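Local coordinates for protein YCAC GENE product (Escherichia coli, PDB 1YAC) that is an octameric, probable hydrolase of unknown specificity, built around an isochorismatase domain and homologous to EntB and CSHase, at residues V168-H173 / T185-H190. Residues are numbered along the deposited sequence; the frame is centred on the assembly and turned at random.
Sequences VACELH and TLFSNH
At the edge of the F187 ring, near its plane, sits the methyl of A169, with A169 CB 4.1 Å from F187 CE1. C170 SG approaches the same ring obliquely, coming within 3.9 Å of F187 CZ. The sulfur lies 5.2 Å from the centroid of the F187 ring, a cysteine sulfur-aromatic contact. F166, from the start of helix 165-173, meets the same ring with the two planes inclined at about 45°. With its CG anti to the carbonyl carbon (chi1 -69°), F187 carries the far end of its ring to the opposite helix. L186 works beside it: its branched side chain, CG anti to the backbone N, extends CD2 to within 4.0 Å of A169 CB. The short methyl of A169 thus accepts both partners. In this three-layer alpha-beta-alpha sandwich, helices 165-173 and 180-190 follow strand 161-163, the outermost on its side of the sheet within this chain, and run nearly antiparallel here. The axes of the two segments stand 12.3 Å apart, a span that small residues on one side and long apolar ones on the other bridge without polar help. C170, compact and weakly polar, suits its buried place, packing on F187 and also on V117 of a second subunit. F187 also touches Y194 of helix 192-204.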
ATOM      1  N   VAL A 168      -3.689  -3.870 -26.246  1.00  8.23           N
ATOM      2  CA  VAL A 168      -4.104  -4.873 -27.241  1.00  8.38           C
ATOM      3  C   VAL A 168      -4.980  -4.196 -28.324  1.00  8.69           C
ATOM      4  O   VAL A 168      -4.726  -4.332 -29.526  1.00  8.75           O
ATOM      5  CB  VAL A 168      -4.915  -6.048 -26.556  1.00  7.50           C
ATOM      6  CG1 VAL A 168      -5.554  -6.972 -27.607  1.00  7.23           C
ATOM      7  CG2 VAL A 168      -4.001  -6.871 -25.632  1.00  6.63           C
ATOM      8  N   ALA A 169      -5.976  -3.429 -27.891  1.00  8.00           N
ATOM      9  CA  ALA A 169      -6.866  -2.754 -28.823  1.00  8.48           C
ATOM     10  C   ALA A 169      -6.103  -1.796 -29.742  1.00  9.48           C
ATOM     11  O   ALA A 169      -6.365  -1.733 -30.948  1.00 11.10           O
ATOM     12  CB  ALA A 169      -7.959  -2.007 -28.066  1.00  7.13           C
ATOM     13  N   CYS A 170      -5.164  -1.050 -29.170  1.00  9.30           N
ATOM     14  CA  CYS A 170      -4.385  -0.078 -29.934  1.00  9.66           C
ATOM     15  C   CYS A 170      -3.437  -0.716 -30.932  1.00 10.44           C
ATOM     16  O   CYS A 170      -3.213  -0.176 -32.029  1.00 10.76           O
ATOM     17  CB  CYS A 170      -3.607   0.844 -28.996  1.00  9.29           C
ATOM     18  SG  CYS A 170      -4.623   2.055 -28.121  1.00 10.58           S
ATOM     19  N   GLU A 171      -2.839  -1.840 -30.549  1.00  9.95           N
ATOM     20  CA  GLU A 171      -1.922  -2.521 -31.451  1.00  9.63           C
ATOM     21  C   GLU A 171      -2.707  -3.164 -32.601  1.00 10.70           C
ATOM     22  O   GLU A 171      -2.227  -3.232 -33.733  1.00 10.83           O
ATOM     23  CB  GLU A 171      -1.092  -3.560 -30.699  1.00  8.49           C
ATOM     24  CG  GLU A 171       0.198  -3.934 -31.427  1.00  8.58           C
ATOM     25  CD  GLU A 171       1.191  -4.625 -30.525  1.00  9.06           C
ATOM     26  OE1 GLU A 171       1.978  -3.906 -29.892  1.00  8.72           O
ATOM     27  OE2 GLU A 171       1.201  -5.875 -30.455  1.00  8.77           O
ATOM     28  N   LEU A 172      -3.916  -3.627 -32.309  1.00 11.20           N
ATOM     29  CA  LEU A 172      -4.767  -4.238 -33.326  1.00 11.66           C
ATOM     30  C   LEU A 172      -5.321  -3.200 -34.308  1.00 13.59           C
ATOM     31  O   LEU A 172      -5.329  -3.428 -35.523  1.00 13.01           O
ATOM     32  CB  LEU A 172      -5.945  -4.964 -32.671  1.00  9.82           C
ATOM     33  CG  LEU A 172      -5.663  -6.299 -31.991  1.00  8.26           C
ATOM     34  CD1 LEU A 172      -6.852  -6.699 -31.134  1.00 10.58           C
ATOM     35  CD2 LEU A 172      -5.375  -7.358 -33.031  1.00  9.38           C
ATOM     36  N   HIS A 173      -5.787  -2.075 -33.778  1.00 14.87           N
ATOM     37  CA  HIS A 173      -6.393  -1.040 -34.592  1.00 17.74           C
ATOM     38  C   HIS A 173      -5.397  -0.316 -35.475  1.00 18.44           C
ATOM     39  O   HIS A 173      -5.713   0.025 -36.621  1.00 19.12           O
ATOM     40  CB  HIS A 173      -7.127  -0.017 -33.712  1.00 19.38           C
ATOM     41  CG  HIS A 173      -8.206   0.734 -34.432  1.00 22.07           C
ATOM     42  ND1 HIS A 173      -8.132   2.086 -34.689  1.00 24.03           N
ATOM     43  CD2 HIS A 173      -9.411   0.326 -34.899  1.00 22.75           C
ATOM     44  CE1 HIS A 173      -9.249   2.482 -35.276  1.00 23.00           C
ATOM     45  NE2 HIS A 173     -10.040   1.437 -35.415  1.00 24.48           N
ATOM     46  N   THR A 185     -15.949   4.443 -29.163  1.00 15.10           N
ATOM     47  CA  THR A 185     -17.042   3.845 -28.407  1.00 15.71           C
ATOM     48  C   THR A 185     -16.504   2.798 -27.440  1.00 15.61           C
ATOM     49  O   THR A 185     -16.890   2.777 -26.264  1.00 16.69           O
ATOM     50  CB  THR A 185     -18.106   3.220 -29.352  1.00 16.92           C
ATOM     51  OG1 THR A 185     -18.719   4.265 -30.113  1.00 19.92           O
ATOM     52  CG2 THR A 185     -19.198   2.507 -28.561  1.00 16.65           C
ATOM     53  N   LEU A 186     -15.586   1.963 -27.921  1.00 14.85           N
ATOM     54  CA  LEU A 186     -14.982   0.922 -27.089  1.00 14.02           C
ATOM     55  C   LEU A 186     -14.282   1.579 -25.897  1.00 12.47           C
ATOM     56  O   LEU A 186     -14.448   1.153 -24.754  1.00 11.65           O
ATOM     57  CB  LEU A 186     -13.964   0.110 -27.901  1.00 15.12           C
ATOM     58  CG  LEU A 186     -13.141  -0.943 -27.135  1.00 16.51           C
ATOM     59  CD1 LEU A 186     -14.015  -2.153 -26.831  1.00 14.74           C
ATOM     60  CD2 LEU A 186     -11.925  -1.370 -27.964  1.00 16.87           C
ATOM     61  N   PHE A 187     -13.520   2.630 -26.168  1.00 11.34           N
ATOM     62  CA  PHE A 187     -12.795   3.334 -25.116  1.00 11.43           C
ATOM     63  C   PHE A 187     -13.737   4.025 -24.130  1.00 11.90           C
ATOM     64  O   PHE A 187     -13.579   3.918 -22.907  1.00 12.62           O
ATOM     65  CB  PHE A 187     -11.826   4.345 -25.737  1.00 11.79           C
ATOM     66  CG  PHE A 187     -10.668   3.720 -26.481  1.00 12.77           C
ATOM     67  CD1 PHE A 187     -10.430   2.342 -26.429  1.00 13.02           C
ATOM     68  CD2 PHE A 187      -9.805   4.518 -27.229  1.00 12.61           C
ATOM     69  CE1 PHE A 187      -9.354   1.770 -27.111  1.00 13.89           C
ATOM     70  CE2 PHE A 187      -8.725   3.957 -27.914  1.00 13.72           C
ATOM     71  CZ  PHE A 187      -8.500   2.577 -27.854  1.00 13.20           C
ATOM     72  N   SER A 188     -14.729   4.724 -24.659  1.00 11.80           N
ATOM     73  CA  SER A 188     -15.694   5.426 -23.820  1.00 13.67           C
ATOM     74  C   SER A 188     -16.453   4.463 -22.889  1.00 13.12           C
ATOM     75  O   SER A 188     -16.698   4.777 -21.723  1.00 12.68           O
ATOM     76  CB  SER A 188     -16.680   6.207 -24.709  1.00 15.26           C
ATOM     77  OG  SER A 188     -17.636   6.910 -23.929  1.00 20.87           O
ATOM     78  N   ASN A 189     -16.784   3.283 -23.406  1.00 11.90           N
ATOM     79  CA  ASN A 189     -17.505   2.279 -22.624  1.00 11.21           C
ATOM     80  C   ASN A 189     -16.672   1.607 -21.547  1.00 11.29           C
ATOM     81  O   ASN A 189     -17.223   1.063 -20.594  1.00 10.08           O
ATOM     82  CB  ASN A 189     -18.060   1.176 -23.536  1.00 11.36           C
ATOM     83  CG  ASN A 189     -19.154   1.685 -24.458  1.00 15.05           C
ATOM     84  OD1 ASN A 189     -19.907   2.579 -24.085  1.00 17.59           O
ATOM     85  ND2 ASN A 189     -19.151   1.236 -25.690  1.00 16.01           N
ATOM     86  N   HIS A 190     -15.344   1.668 -21.689  1.00  8.96           N
ATOM     87  CA  HIS A 190     -14.457   1.000 -20.748  1.00  8.05           C
ATOM     88  C   HIS A 190     -13.381   1.816 -20.033  1.00  8.19           C
ATOM     89  O   HIS A 190     -12.585   1.263 -19.276  1.00  8.75           O
ATOM     90  CB  HIS A 190     -13.846  -0.228 -21.425  1.00  8.99           C
ATOM     91  CG  HIS A 190     -14.870  -1.231 -21.840  1.00  9.85           C
ATOM     92  ND1 HIS A 190     -15.583  -1.989 -20.935  1.00  9.35           N
ATOM     93  CD2 HIS A 190     -15.338  -1.574 -23.064  1.00  9.61           C
ATOM     94  CE1 HIS A 190     -16.434  -2.769 -21.584  1.00  9.89           C
ATOM     95  NE2 HIS A 190     -16.301  -2.529 -22.874  1.00  8.77           N
TER